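Local coordinates for CaaX farnesyltransferase beta subunit Ram1 (Aspergillus fumigatus, PDB 4L9P), which probably catalyses, together with its alpha subunit, zinc-dependent transfer of a farnesyl group from farnesyl diphosphate to the cysteine of C-terminal CaaX motifs, with the beta subunit binding the peptide, at residues K100-L105 with Y350-G355; Y119-L124 with Y409-C414; A262-P267 with V510-Q515; E217-I222 with E506-W511. All coordinates share one frame; numbering follows the deposited sequence.

The four contacts form two well-separated clusters, contact 1 lying across the chain's centre from contacts 3 and 4. Contacts 1 and 2, centres 10 Å apart, touch where E353 O meets Y409 CD1 at 3.3 Å and L105 CG meets C413 SG at 3.7 Å. Contacts 3 and 4, whose centres are 8 Å apart, share V510 and W511 of helix 502-513, and R509 NH1 reaches A262 O at 2.8 Å. Some 40 Å separates the centres of contacts 2 and 3. In contact 1 the side chain of E353 lies about 10 Å from that of the zinc ligand D365 and about 12 Å from the bound farnesyl analogue; L263 of contact 3 is equally far from it.

Contact 1 of 4, residues K100-L105 with Y350-G355; sequences KCLPLL and YAPEGG
L105 and L102 of the helical segment 100-105 close on the ring of P352, while C101 meets the neighbouring E353. The leucine L102 crosses the proline at about a right angle, its CD2 methyl 3.9 Å from P352 CG and almost as near to CB. L105 comes from one helical turn further on and uses both of its methyls. CD1 lies 3.3 Å from the carbonyl oxygen P352 O and 4.1 Å from P352 CB; CD2 rests 3.7 Å from E353 O. The branched end of L105 therefore packs on the polar backbone of the loop as well as on its proline ring. On C101 the sulfur swings to the side of the backbone N (chi1 -75°) and SG touches the aliphatic CG of E353 at 4.0 Å. The glutamate chain bends at chi2 (97°), which turns its carboxylate aside from the helix segment toward the ring of Y350, with OE2 in the ring plane at its edge. OE2 is satisfied by a hydrogen bond from Q94 NE2, about two turns before C101 on the same helix. The loop has its own frame: a cis peptide bond precedes P352, G354 N bonds to Y350 O at 2.8 Å, and Y350 N bonds to G355 O. Helix 89-105 thus packs through its last turns against the loop that follows helix 338-346, with V98 also touching P352 and E353. Helix 403-413 lies against the same end of helix 89-105, its Y409 and C413 meeting C101, and C413 meeting L105 too.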
loop_
_atom_site.group_PDB
_atom_site.type_symbol
_atom_site.label_atom_id
_atom_site.label_comp_id
_atom_site.label_asym_id
_atom_site.label_seq_id
_atom_site.Cartn_x
_atom_site.Cartn_y
_atom_site.Cartn_z
ATOM N N LYS B 100 5.821 19.163 15.353
ATOM C CA LYS B 100 4.855 19.844 14.488
ATOM C C LYS B 100 3.398 19.483 14.804
ATOM O O LYS B 100 2.487 20.334 14.700
ATOM C CB LYS B 100 5.126 19.539 13.021
ATOM C CG LYS B 100 6.396 20.189 12.465
ATOM C CD LYS B 100 6.610 19.776 11.008
ATOM C CE LYS B 100 7.992 20.285 10.551
ATOM N NZ LYS B 100 8.392 19.956 9.169
ATOM N N CYS B 101 3.170 18.246 15.217
ATOM C CA CYS B 101 1.792 17.827 15.471
ATOM C C CYS B 101 1.287 18.321 16.810
ATOM O O CYS B 101 0.100 18.609 16.915
ATOM C CB CYS B 101 1.718 16.301 15.456
ATOM S SG CYS B 101 1.804 15.567 13.826
ATOM N N LEU B 102 2.133 18.490 17.821
ATOM C CA LEU B 102 1.629 18.772 19.197
ATOM C C LEU B 102 0.763 20.018 19.317
ATOM O O LEU B 102 -0.290 19.933 19.904
ATOM C CB LEU B 102 2.766 18.726 20.248
ATOM C CG LEU B 102 3.161 17.294 20.639
ATOM C CD1 LEU B 102 4.454 17.336 21.399
ATOM C CD2 LEU B 102 2.042 16.642 21.488
ATOM N N PRO B 103 1.168 21.152 18.720
ATOM C CA PRO B 103 0.272 22.334 18.905
ATOM C C PRO B 103 -1.057 22.119 18.220
ATOM O O PRO B 103 -2.091 22.671 18.637
ATOM C CB PRO B 103 1.016 23.484 18.230
ATOM C CG PRO B 103 2.222 22.872 17.612
ATOM C CD PRO B 103 2.469 21.505 18.141
ATOM N N LEU B 104 -1.069 21.390 17.106
ATOM C CA LEU B 104 -2.321 21.111 16.395
ATOM C C LEU B 104 -3.181 20.109 17.180
ATOM O O LEU B 104 -4.420 20.312 17.293
ATOM C CB LEU B 104 -1.978 20.581 15.003
ATOM C CG LEU B 104 -1.309 21.623 14.079
ATOM C CD1 LEU B 104 -0.583 20.869 12.961
ATOM C CD2 LEU B 104 -2.340 22.526 13.476
ATOM N N LEU B 105 -2.588 19.035 17.707
ATOM C CA LEU B 105 -3.337 18.128 18.564
ATOM C C LEU B 105 -3.999 18.838 19.755
ATOM O O LEU B 105 -5.133 18.521 20.124
ATOM C CB LEU B 105 -2.428 17.010 19.089
ATOM C CG LEU B 105 -1.981 16.036 17.951
ATOM C CD1 LEU B 105 -0.729 15.342 18.468
ATOM C CD2 LEU B 105 -3.125 15.034 17.632
ATOM N N TYR B 350 0.708 5.515 16.038
ATOM C CA TYR B 350 1.618 6.171 17.027
ATOM C C TYR B 350 0.833 7.121 17.944
ATOM O O TYR B 350 -0.207 7.638 17.552
ATOM C CB TYR B 350 2.655 7.040 16.276
ATOM C CG TYR B 350 3.607 6.278 15.357
ATOM C CD1 TYR B 350 3.676 4.886 15.309
ATOM C CD2 TYR B 350 4.470 7.029 14.611
ATOM C CE1 TYR B 350 4.627 4.248 14.431
ATOM C CE2 TYR B 350 5.397 6.403 13.730
ATOM C CZ TYR B 350 5.426 5.045 13.658
ATOM O OH TYR B 350 6.322 4.375 12.823
ATOM N N ALA B 351 1.396 7.367 19.110
ATOM C CA ALA B 351 0.931 8.492 19.977
ATOM C C ALA B 351 2.161 9.321 20.233
ATOM O O ALA B 351 3.237 8.759 20.372
ATOM C CB ALA B 351 0.349 7.970 21.298
ATOM N N PRO B 352 2.044 10.664 20.275
ATOM C CA PRO B 352 0.766 11.382 20.358
ATOM C C PRO B 352 0.102 11.666 19.013
ATOM O O PRO B 352 -1.040 12.134 18.991
ATOM C CB PRO B 352 1.178 12.753 21.032
ATOM C CG PRO B 352 2.614 12.914 20.513
ATOM C CD PRO B 352 3.208 11.513 20.585
ATOM N N GLU B 353 0.776 11.440 17.860
ATOM C CA GLU B 353 0.166 11.869 16.600
ATOM C C GLU B 353 -1.217 11.285 16.368
ATOM O O GLU B 353 -2.097 12.002 15.872
ATOM C CB GLU B 353 1.053 11.405 15.394
ATOM C CG GLU B 353 2.487 11.918 15.424
ATOM C CD GLU B 353 3.451 10.900 16.019
ATOM O OE1 GLU B 353 3.318 10.535 17.207
ATOM O OE2 GLU B 353 4.368 10.472 15.286
ATOM N N GLY B 354 -1.410 9.996 16.670
ATOM C CA GLY B 354 -2.687 9.311 16.515
ATOM C C GLY B 354 -2.870 8.662 15.158
ATOM O O GLY B 354 -3.745 7.803 15.061
ATOM N N GLY B 355 -2.142 9.104 14.122
ATOM C CA GLY B 355 -2.270 8.480 12.811
ATOM C C GLY B 355 -1.418 7.239 12.621
ATOM O O GLY B 355 -0.821 6.698 13.571
#

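Contact 2 of 4, residues Y119-L124 with Y409-C414; sequences YGIPAL and YILSCC
L411 of helix 403-413 carries the apolar part of this buried contact, meeting both I121 and L124 at about right angles. Its CB lies 3.5 Å from I121 CG2, close for two carbons. The longer CG1 branch of I121 lies beside the backbone N (chi1 -60°), which puts CG2 on the L411 side. The CD2 methyl of L411 sits 3.8 Å from L124 CD1 and equally close to L124 CB, so the leucine bridges residues three apart on the extended run 121-124. Contacts of carbon with oxygen come next: the ring of P122 sets CG 3.4 Å from L411 O and CD 3.5 Å from S412 OG. Water supplies the polar link, hydrogen-bonding to G120 O and S412 OG, 2.8 Å from each. L411 O also accepts a bond from Q415 NE2, which reaches A123 O as well, and L441 of helix 431-444 packs on L411. The chemistry is that of a mainly apolar interface: the direct contacts are van der Waals, and the polar link between the buried serine hydroxyl and a backbone carbonyl runs through one water.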
loop_
_atom_site.group_PDB
_atom_site.type_symbol
_atom_site.label_atom_id
_atom_site.label_comp_id
_atom_site.label_asym_id
_atom_site.label_seq_id
_atom_site.Cartn_x
_atom_site.Cartn_y
_atom_site.Cartn_z
ATOM N N TYR B 119 -14.310 17.123 22.707
ATOM C CA TYR B 119 -13.042 16.396 22.815
ATOM C C TYR B 119 -11.882 17.286 22.368
ATOM O O TYR B 119 -10.734 16.779 22.295
ATOM C CB TYR B 119 -13.064 15.143 21.902
ATOM C CG TYR B 119 -13.972 14.050 22.412
ATOM C CD1 TYR B 119 -13.584 13.235 23.510
ATOM C CD2 TYR B 119 -15.237 13.817 21.816
ATOM C CE1 TYR B 119 -14.425 12.215 23.976
ATOM C CE2 TYR B 119 -16.066 12.810 22.271
ATOM C CZ TYR B 119 -15.658 12.008 23.339
ATOM O OH TYR B 119 -16.491 10.995 23.804
ATOM N N GLY B 120 -12.127 18.566 22.116
ATOM C CA GLY B 120 -11.058 19.500 21.805
ATOM C C GLY B 120 -10.651 19.455 20.338
ATOM O O GLY B 120 -9.584 19.983 20.003
ATOM N N ILE B 121 -11.481 18.881 19.473
ATOM C CA ILE B 121 -11.066 18.614 18.080
ATOM C C ILE B 121 -11.827 19.547 17.112
ATOM O O ILE B 121 -13.055 19.758 17.270
ATOM C CB ILE B 121 -11.423 17.190 17.731
ATOM C CG1 ILE B 121 -10.696 16.231 18.689
ATOM C CG2 ILE B 121 -11.039 16.880 16.235
ATOM C CD1 ILE B 121 -11.089 14.760 18.522
ATOM N N PRO B 122 -11.151 20.194 16.185
ATOM C CA PRO B 122 -11.853 21.058 15.225
ATOM C C PRO B 122 -12.817 20.310 14.324
ATOM O O PRO B 122 -12.644 19.133 13.994
ATOM C CB PRO B 122 -10.713 21.724 14.422
ATOM C CG PRO B 122 -9.528 20.859 14.656
ATOM C CD PRO B 122 -9.706 20.098 15.933
ATOM N N ALA B 123 -13.839 21.004 13.879
ATOM C CA ALA B 123 -14.745 20.445 12.892
ATOM C C ALA B 123 -14.040 20.081 11.597
ATOM O O ALA B 123 -13.061 20.736 11.181
ATOM C CB ALA B 123 -15.813 21.534 12.537
ATOM N N LEU B 124 -14.610 19.128 10.909
ATOM C CA LEU B 124 -14.250 18.898 9.505
ATOM C C LEU B 124 -14.704 20.137 8.717
ATOM O O LEU B 124 -15.902 20.518 8.748
ATOM C CB LEU B 124 -14.940 17.633 9.008
ATOM C CG LEU B 124 -14.613 17.269 7.543
ATOM C CD1 LEU B 124 -13.122 16.941 7.323
ATOM C CD2 LEU B 124 -15.515 16.145 7.018
ATOM N N TYR B 409 -5.747 12.756 14.570
ATOM C CA TYR B 409 -4.752 13.091 13.601
ATOM C C TYR B 409 -5.356 13.697 12.351
ATOM O O TYR B 409 -4.883 14.699 11.854
ATOM C CB TYR B 409 -4.002 11.804 13.226
ATOM C CG TYR B 409 -2.776 12.091 12.330
ATOM C CD1 TYR B 409 -1.734 12.950 12.772
ATOM C CD2 TYR B 409 -2.795 11.669 10.976
ATOM C CE1 TYR B 409 -0.708 13.298 11.930
ATOM C CE2 TYR B 409 -1.719 11.979 10.111
ATOM C CZ TYR B 409 -0.736 12.848 10.578
ATOM O OH TYR B 409 0.285 13.239 9.745
ATOM N N ILE B 410 -6.441 13.126 11.841
ATOM C CA ILE B 410 -7.016 13.685 10.614
ATOM C C ILE B 410 -7.592 15.077 10.832
ATOM O O ILE B 410 -7.248 16.018 10.086
ATOM C CB ILE B 410 -8.134 12.737 10.113
ATOM C CG1 ILE B 410 -7.540 11.366 9.661
ATOM C CG2 ILE B 410 -8.926 13.402 8.943
ATOM C CD1 ILE B 410 -8.594 10.302 9.464
ATOM N N LEU B 411 -8.429 15.237 11.861
ATOM C CA LEU B 411 -9.117 16.532 12.011
ATOM C C LEU B 411 -8.229 17.608 12.611
ATOM O O LEU B 411 -8.365 18.806 12.205
ATOM C CB LEU B 411 -10.403 16.374 12.842
ATOM C CG LEU B 411 -11.468 15.539 12.145
ATOM C CD1 LEU B 411 -12.723 15.357 13.107
ATOM C CD2 LEU B 411 -11.909 16.180 10.805
ATOM N N SER B 412 -7.378 17.252 13.579
ATOM C CA SER B 412 -6.521 18.269 14.227
ATOM C C SER B 412 -5.278 18.572 13.417
ATOM O O SER B 412 -4.796 19.729 13.435
ATOM C CB SER B 412 -6.092 17.867 15.640
ATOM O OG SER B 412 -7.222 17.704 16.504
ATOM N N CYS B 413 -4.731 17.561 12.674
ATOM C CA CYS B 413 -3.406 17.725 12.083
ATOM C C CYS B 413 -3.387 17.740 10.573
ATOM O O CYS B 413 -2.412 18.263 9.983
ATOM C CB CYS B 413 -2.441 16.622 12.532
ATOM S SG CYS B 413 -2.130 16.631 14.312
ATOM N N CYS B 414 -4.400 17.169 9.900
ATOM C CA CYS B 414 -4.278 16.988 8.430
ATOM C C CYS B 414 -5.158 17.932 7.642
ATOM O O CYS B 414 -5.194 17.832 6.415
ATOM C CB CYS B 414 -4.624 15.553 8.030
ATOM S SG CYS B 414 -3.387 14.359 8.630
HETATM O O HOH W 1 -7.296 19.803 18.319
#

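Contact 3 of 4, residues A262-P267 with V510-Q515; sequences ALLDLP and VWFENQ
The ring of F512 has W511 CE3 over one face, 3.6 Å above its plane, and meets L264 from across the contact. L264 CA lies off-centre, 4.3 Å from the ring centroid, in a CH-pi contact. The two side chains run side by side in the same direction, which lets the L264 CD2 methyl reach F512 CE2 at 3.5 Å, while L263 O approaches F512 CD2 obliquely at 3.7 Å. W511 has the amide nitrogen NE2 of Q515 over the centre of one face and F512 CD2 in plane at the edge; Q515 NE2 also bonds to W511 O at 2.8 Å, folding the glutamine over the indole. The carboxylates of D265 and E513 are turned 65° apart, and their nearest charged atoms, D265 OD1 and E513 OE2, stay 4.9 Å from each other. A chi1 of -173° swings the D265 carboxylate away from its own N, and OD2 approaches the carbons of E513, CA at 3.4 Å. A water hydrogen-bonds to both D265 OD2, at 2.6 Å, and F512 O, bridging the two helix ends. K458 forms a salt bridge with D265 OD2, and S456 and R509 hold E513 OE2; these partners probably offset the nearness of two acidic groups. D265, with positive phi, closes helix 251-263 in a Schellman motif, and helix 502-513 ends opposite it. The contact joins the alpha-alpha toroid to the chain's C-terminal helix.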
loop_
_atom_site.group_PDB
_atom_site.type_symbol
_atom_site.label_atom_id
_atom_site.label_comp_id
_atom_site.label_asym_id
_atom_site.label_seq_id
_atom_site.Cartn_x
_atom_site.Cartn_y
_atom_site.Cartn_z
ATOM N N ALA B 262 -13.876 -7.872 -10.880
ATOM C CA ALA B 262 -15.098 -8.082 -10.102
ATOM C C ALA B 262 -16.182 -7.072 -10.462
ATOM O O ALA B 262 -17.345 -7.444 -10.672
ATOM C CB ALA B 262 -14.816 -7.952 -8.599
ATOM N N LEU B 263 -15.836 -5.779 -10.517
ATOM C CA LEU B 263 -16.907 -4.807 -10.736
ATOM C C LEU B 263 -17.507 -4.902 -12.163
ATOM O O LEU B 263 -18.647 -4.510 -12.351
ATOM C CB LEU B 263 -16.407 -3.372 -10.494
ATOM C CG LEU B 263 -16.112 -3.116 -9.028
ATOM C CD1 LEU B 263 -15.471 -1.680 -8.891
ATOM C CD2 LEU B 263 -17.369 -3.169 -8.163
ATOM N N LEU B 264 -16.747 -5.381 -13.155
ATOM C CA LEU B 264 -17.228 -5.526 -14.532
ATOM C C LEU B 264 -17.777 -6.954 -14.792
ATOM O O LEU B 264 -18.154 -7.263 -15.923
ATOM C CB LEU B 264 -16.095 -5.233 -15.518
ATOM C CG LEU B 264 -15.528 -3.790 -15.427
ATOM C CD1 LEU B 264 -14.486 -3.683 -16.552
ATOM C CD2 LEU B 264 -16.548 -2.653 -15.443
ATOM N N ASP B 265 -17.834 -7.796 -13.755
ATOM C CA ASP B 265 -18.258 -9.203 -13.854
ATOM C C ASP B 265 -17.565 -9.877 -15.064
ATOM O O ASP B 265 -18.226 -10.468 -15.942
ATOM C CB ASP B 265 -19.781 -9.301 -13.987
ATOM C CG ASP B 265 -20.273 -10.755 -13.928
ATOM O OD1 ASP B 265 -19.602 -11.543 -13.191
ATOM O OD2 ASP B 265 -21.267 -11.122 -14.657
ATOM N N LEU B 266 -16.247 -9.788 -15.128
ATOM C CA LEU B 266 -15.569 -10.452 -16.226
ATOM C C LEU B 266 -15.529 -11.950 -15.996
ATOM O O LEU B 266 -15.630 -12.430 -14.865
ATOM C CB LEU B 266 -14.113 -9.971 -16.333
ATOM C CG LEU B 266 -13.989 -8.448 -16.562
ATOM C CD1 LEU B 266 -12.517 -8.045 -16.729
ATOM C CD2 LEU B 266 -14.840 -7.954 -17.768
ATOM N N PRO B 267 -15.377 -12.733 -17.072
ATOM C CA PRO B 267 -15.271 -14.172 -16.839
ATOM C C PRO B 267 -14.063 -14.541 -15.996
ATOM O O PRO B 267 -12.983 -13.962 -16.154
ATOM C CB PRO B 267 -15.093 -14.739 -18.279
ATOM C CG PRO B 267 -15.690 -13.727 -19.172
ATOM C CD PRO B 267 -15.342 -12.374 -18.502
ATOM N N VAL B 510 -24.133 -5.286 -10.554
ATOM C CA VAL B 510 -25.398 -5.893 -10.926
ATOM C C VAL B 510 -25.728 -5.570 -12.372
ATOM O O VAL B 510 -26.220 -6.449 -13.109
ATOM C CB VAL B 510 -26.512 -5.413 -9.979
ATOM C CG1 VAL B 510 -27.921 -5.828 -10.538
ATOM C CG2 VAL B 510 -26.308 -6.002 -8.585
ATOM N N TRP B 511 -25.421 -4.356 -12.816
ATOM C CA TRP B 511 -25.655 -4.016 -14.224
ATOM C C TRP B 511 -24.872 -4.947 -15.140
ATOM O O TRP B 511 -25.411 -5.493 -16.132
ATOM C CB TRP B 511 -25.311 -2.545 -14.538
ATOM C CG TRP B 511 -25.753 -2.102 -15.944
ATOM C CD1 TRP B 511 -27.023 -1.646 -16.305
ATOM C CD2 TRP B 511 -24.976 -2.088 -17.159
ATOM N NE1 TRP B 511 -27.049 -1.332 -17.640
ATOM C CE2 TRP B 511 -25.825 -1.622 -18.197
ATOM C CE3 TRP B 511 -23.666 -2.433 -17.472
ATOM C CZ2 TRP B 511 -25.378 -1.467 -19.515
ATOM C CZ3 TRP B 511 -23.227 -2.291 -18.788
ATOM C CH2 TRP B 511 -24.075 -1.816 -19.785
ATOM N N PHE B 512 -23.597 -5.137 -14.809
ATOM C CA PHE B 512 -22.790 -6.000 -15.659
ATOM C C PHE B 512 -23.189 -7.459 -15.591
ATOM O O PHE B 512 -23.155 -8.147 -16.625
ATOM C CB PHE B 512 -21.289 -5.807 -15.384
ATOM C CG PHE B 512 -20.723 -4.603 -16.081
ATOM C CD1 PHE B 512 -20.565 -4.606 -17.442
ATOM C CD2 PHE B 512 -20.409 -3.460 -15.390
ATOM C CE1 PHE B 512 -20.088 -3.474 -18.115
ATOM C CE2 PHE B 512 -19.952 -2.320 -16.068
ATOM C CZ PHE B 512 -19.759 -2.351 -17.426
ATOM N N GLU B 513 -23.590 -7.936 -14.408
ATOM C CA GLU B 513 -24.107 -9.302 -14.286
ATOM C C GLU B 513 -25.273 -9.579 -15.214
ATOM O O GLU B 513 -25.500 -10.734 -15.633
ATOM C CB GLU B 513 -24.549 -9.598 -12.851
ATOM C CG GLU B 513 -23.400 -9.934 -11.967
ATOM C CD GLU B 513 -23.874 -10.338 -10.557
ATOM O OE1 GLU B 513 -25.101 -10.414 -10.262
ATOM O OE2 GLU B 513 -23.021 -10.661 -9.740
ATOM N N ASN B 514 -26.022 -8.525 -15.511
ATOM C CA ASN B 514 -27.198 -8.666 -16.341
ATOM C C ASN B 514 -26.953 -8.396 -17.806
ATOM O O ASN B 514 -27.884 -8.411 -18.636
ATOM C CB ASN B 514 -28.317 -7.795 -15.790
ATOM C CG ASN B 514 -28.952 -8.425 -14.619
ATOM O OD1 ASN B 514 -29.701 -9.388 -14.743
ATOM N ND2 ASN B 514 -28.702 -7.886 -13.474
ATOM N N GLN B 515 -25.694 -8.155 -18.155
ATOM C CA GLN B 515 -25.339 -8.007 -19.575
ATOM C C GLN B 515 -24.635 -9.262 -20.070
ATOM O O GLN B 515 -23.699 -9.788 -19.424
ATOM C CB GLN B 515 -24.402 -6.833 -19.831
ATOM C CG GLN B 515 -24.804 -5.505 -19.180
ATOM C CD GLN B 515 -26.245 -5.099 -19.439
ATOM O OE1 GLN B 515 -26.678 -5.010 -20.592
ATOM N NE2 GLN B 515 -27.000 -4.818 -18.349
HETATM O O HOH W 2 -21.818 -10.492 -17.100
#

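Contact 4 of 4, residues E217-I222 with E506-W511; sequences EAFKLI and EDIRVW
The axes of the short helical segments 217-221 and 506-511 pass 11.3 Å apart at a crossing angle of -60°, a gap filled by F219, which reaches across to I508 and W511. I508 CG1 lies over one face of the phenyl ring, offset toward its rim and 4.0 Å from the ring centroid, in a CH-pi contact. The first torsion of the isoleucine turns CG1 away from its backbone N and out over the phenyl, and the I508 CD1 methyl continues to F219 CE1. Toward W511 the phenyl ring turns its edge, with F219 CD2 3.5 Å from W511 CG and above one face of the indole. The two ring planes stand at 54°, an oblique pairing. The two side chains run antiparallel to each other, overlapping as they pass, so the stem of F219 also packs on the indole: F219 CB sits 3.8 Å from the centroid of the six-membered ring, close to its normal. W511 is thus met along its length, by the phenyl at its five-membered ring and by the stem at its six-membered ring. K220 adds its aliphatic part, CG 3.8 Å from W511 CH2, before the chain bends at chi3 (48°) and carries NZ away to a salt bridge with E217 OE2 at 3.3 Å. I210 of helix 200-213 also packs on F219. The chemistry divides accordingly: aromatic and aliphatic dispersion joins the two helices, while the lysine touches the indole through CG and pairs its charge within its own helix, on the solvent side.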
loop_
_atom_site.group_PDB
_atom_site.type_symbol
_atom_site.label_atom_id
_atom_site.label_comp_id
_atom_site.label_asym_id
_atom_site.label_seq_id
_atom_site.Cartn_x
_atom_site.Cartn_y
_atom_site.Cartn_z
ATOM N N GLU B 217 -24.953 4.987 -19.797
ATOM C CA GLU B 217 -24.011 5.489 -20.789
ATOM C C GLU B 217 -22.570 5.375 -20.340
ATOM O O GLU B 217 -21.666 4.963 -21.107
ATOM C CB GLU B 217 -24.360 6.915 -21.217
ATOM C CG GLU B 217 -25.756 6.947 -21.873
ATOM C CD GLU B 217 -25.890 6.002 -23.080
ATOM O OE1 GLU B 217 -24.997 6.030 -23.969
ATOM O OE2 GLU B 217 -26.891 5.228 -23.152
ATOM N N ALA B 218 -22.349 5.693 -19.070
ATOM C CA ALA B 218 -21.002 5.549 -18.533
ATOM C C ALA B 218 -20.612 4.071 -18.492
ATOM O O ALA B 218 -19.455 3.726 -18.802
ATOM C CB ALA B 218 -20.898 6.179 -17.144
ATOM N N PHE B 219 -21.525 3.203 -18.047
ATOM C CA PHE B 219 -21.178 1.776 -17.952
ATOM C C PHE B 219 -20.876 1.208 -19.355
ATOM O O PHE B 219 -19.998 0.356 -19.537
ATOM C CB PHE B 219 -22.318 0.959 -17.354
ATOM C CG PHE B 219 -22.624 1.261 -15.902
ATOM C CD1 PHE B 219 -21.773 2.010 -15.091
ATOM C CD2 PHE B 219 -23.796 0.780 -15.333
ATOM C CE1 PHE B 219 -22.100 2.249 -13.710
ATOM C CE2 PHE B 219 -24.102 1.015 -13.988
ATOM C CZ PHE B 219 -23.286 1.775 -13.201
ATOM N N LYS B 220 -21.603 1.708 -20.343
ATOM C CA LYS B 220 -21.454 1.238 -21.722
ATOM C C LYS B 220 -20.129 1.642 -22.366
ATOM O O LYS B 220 -19.730 1.060 -23.356
ATOM C CB LYS B 220 -22.630 1.732 -22.592
ATOM C CG LYS B 220 -23.872 0.891 -22.392
ATOM C CD LYS B 220 -25.105 1.548 -23.022
ATOM C CE LYS B 220 -24.935 2.026 -24.413
ATOM N NZ LYS B 220 -26.328 2.490 -24.834
ATOM N N LEU B 221 -19.428 2.626 -21.816
ATOM C CA LEU B 221 -18.234 3.085 -22.494
ATOM C C LEU B 221 -17.159 2.003 -22.487
ATOM O O LEU B 221 -16.362 1.871 -23.422
ATOM C CB LEU B 221 -17.789 4.405 -21.899
ATOM C CG LEU B 221 -16.906 4.492 -20.694
ATOM C CD1 LEU B 221 -15.439 4.219 -21.130
ATOM C CD2 LEU B 221 -17.025 5.882 -20.132
ATOM N N ILE B 222 -17.116 1.238 -21.410
ATOM C CA ILE B 222 -16.074 0.226 -21.262
ATOM C C ILE B 222 -16.219 -0.925 -22.260
ATOM O O ILE B 222 -17.278 -1.524 -22.348
ATOM C CB ILE B 222 -16.072 -0.355 -19.839
ATOM C CG1 ILE B 222 -15.972 0.766 -18.781
ATOM C CG2 ILE B 222 -14.964 -1.462 -19.754
ATOM C CD1 ILE B 222 -16.473 0.392 -17.335
ATOM N N GLU B 506 -22.379 -1.872 -5.889
ATOM C CA GLU B 506 -23.471 -2.791 -6.149
ATOM C C GLU B 506 -24.066 -2.537 -7.527
ATOM O O GLU B 506 -24.297 -3.481 -8.302
ATOM C CB GLU B 506 -24.612 -2.638 -5.066
ATOM C CG GLU B 506 -25.982 -3.270 -5.503
ATOM C CD GLU B 506 -27.213 -3.009 -4.560
ATOM O OE1 GLU B 506 -27.140 -2.355 -3.510
ATOM O OE2 GLU B 506 -28.305 -3.497 -4.906
ATOM N N ASP B 507 -24.362 -1.273 -7.827
ATOM C CA ASP B 507 -25.084 -0.964 -9.048
ATOM C C ASP B 507 -24.275 -1.355 -10.288
ATOM O O ASP B 507 -24.829 -1.890 -11.268
ATOM C CB ASP B 507 -25.405 0.523 -9.146
ATOM C CG ASP B 507 -26.582 0.950 -8.274
ATOM O OD1 ASP B 507 -27.294 0.077 -7.727
ATOM O OD2 ASP B 507 -26.733 2.184 -8.143
ATOM N N ILE B 508 -22.960 -1.093 -10.292
ATOM C CA ILE B 508 -22.191 -1.440 -11.459
ATOM C C ILE B 508 -22.070 -2.948 -11.610
ATOM O O ILE B 508 -22.218 -3.459 -12.721
ATOM C CB ILE B 508 -20.827 -0.716 -11.472
ATOM C CG1 ILE B 508 -20.182 -0.840 -12.881
ATOM C CG2 ILE B 508 -19.890 -1.254 -10.364
ATOM C CD1 ILE B 508 -18.918 0.071 -13.049
ATOM N N ARG B 509 -21.815 -3.651 -10.520
ATOM C CA ARG B 509 -21.689 -5.121 -10.594
ATOM C C ARG B 509 -23.001 -5.746 -11.099
ATOM O O ARG B 509 -22.977 -6.630 -11.968
ATOM C CB ARG B 509 -21.364 -5.690 -9.193
ATOM C CG ARG B 509 -21.451 -7.209 -9.079
ATOM C CD ARG B 509 -20.408 -7.950 -9.926
ATOM N NE ARG B 509 -20.607 -9.369 -9.751
ATOM C CZ ARG B 509 -19.682 -10.313 -9.884
ATOM N NH1 ARG B 509 -18.416 -10.009 -10.187
ATOM N NH2 ARG B 509 -20.040 -11.603 -9.684
ATOM N N VAL B 510 -24.133 -5.286 -10.554
ATOM C CA VAL B 510 -25.398 -5.893 -10.926
ATOM C C VAL B 510 -25.728 -5.570 -12.372
ATOM O O VAL B 510 -26.220 -6.449 -13.109
ATOM C CB VAL B 510 -26.512 -5.413 -9.979
ATOM C CG1 VAL B 510 -27.921 -5.828 -10.538
ATOM C CG2 VAL B 510 -26.308 -6.002 -8.585
ATOM N N TRP B 511 -25.421 -4.356 -12.816
ATOM C CA TRP B 511 -25.655 -4.016 -14.224
ATOM C C TRP B 511 -24.872 -4.947 -15.140
ATOM O O TRP B 511 -25.411 -5.493 -16.132
ATOM C CB TRP B 511 -25.311 -2.545 -14.538
ATOM C CG TRP B 511 -25.753 -2.102 -15.944
ATOM C CD1 TRP B 511 -27.023 -1.646 -16.305
ATOM C CD2 TRP B 511 -24.976 -2.088 -17.159
ATOM N NE1 TRP B 511 -27.049 -1.332 -17.640
ATOM C CE2 TRP B 511 -25.825 -1.622 -18.197
ATOM C CE3 TRP B 511 -23.666 -2.433 -17.472
ATOM C CZ2 TRP B 511 -25.378 -1.467 -19.515
ATOM C CZ3 TRP B 511 -23.227 -2.291 -18.788
ATOM C CH2 TRP B 511 -24.075 -1.816 -19.785
#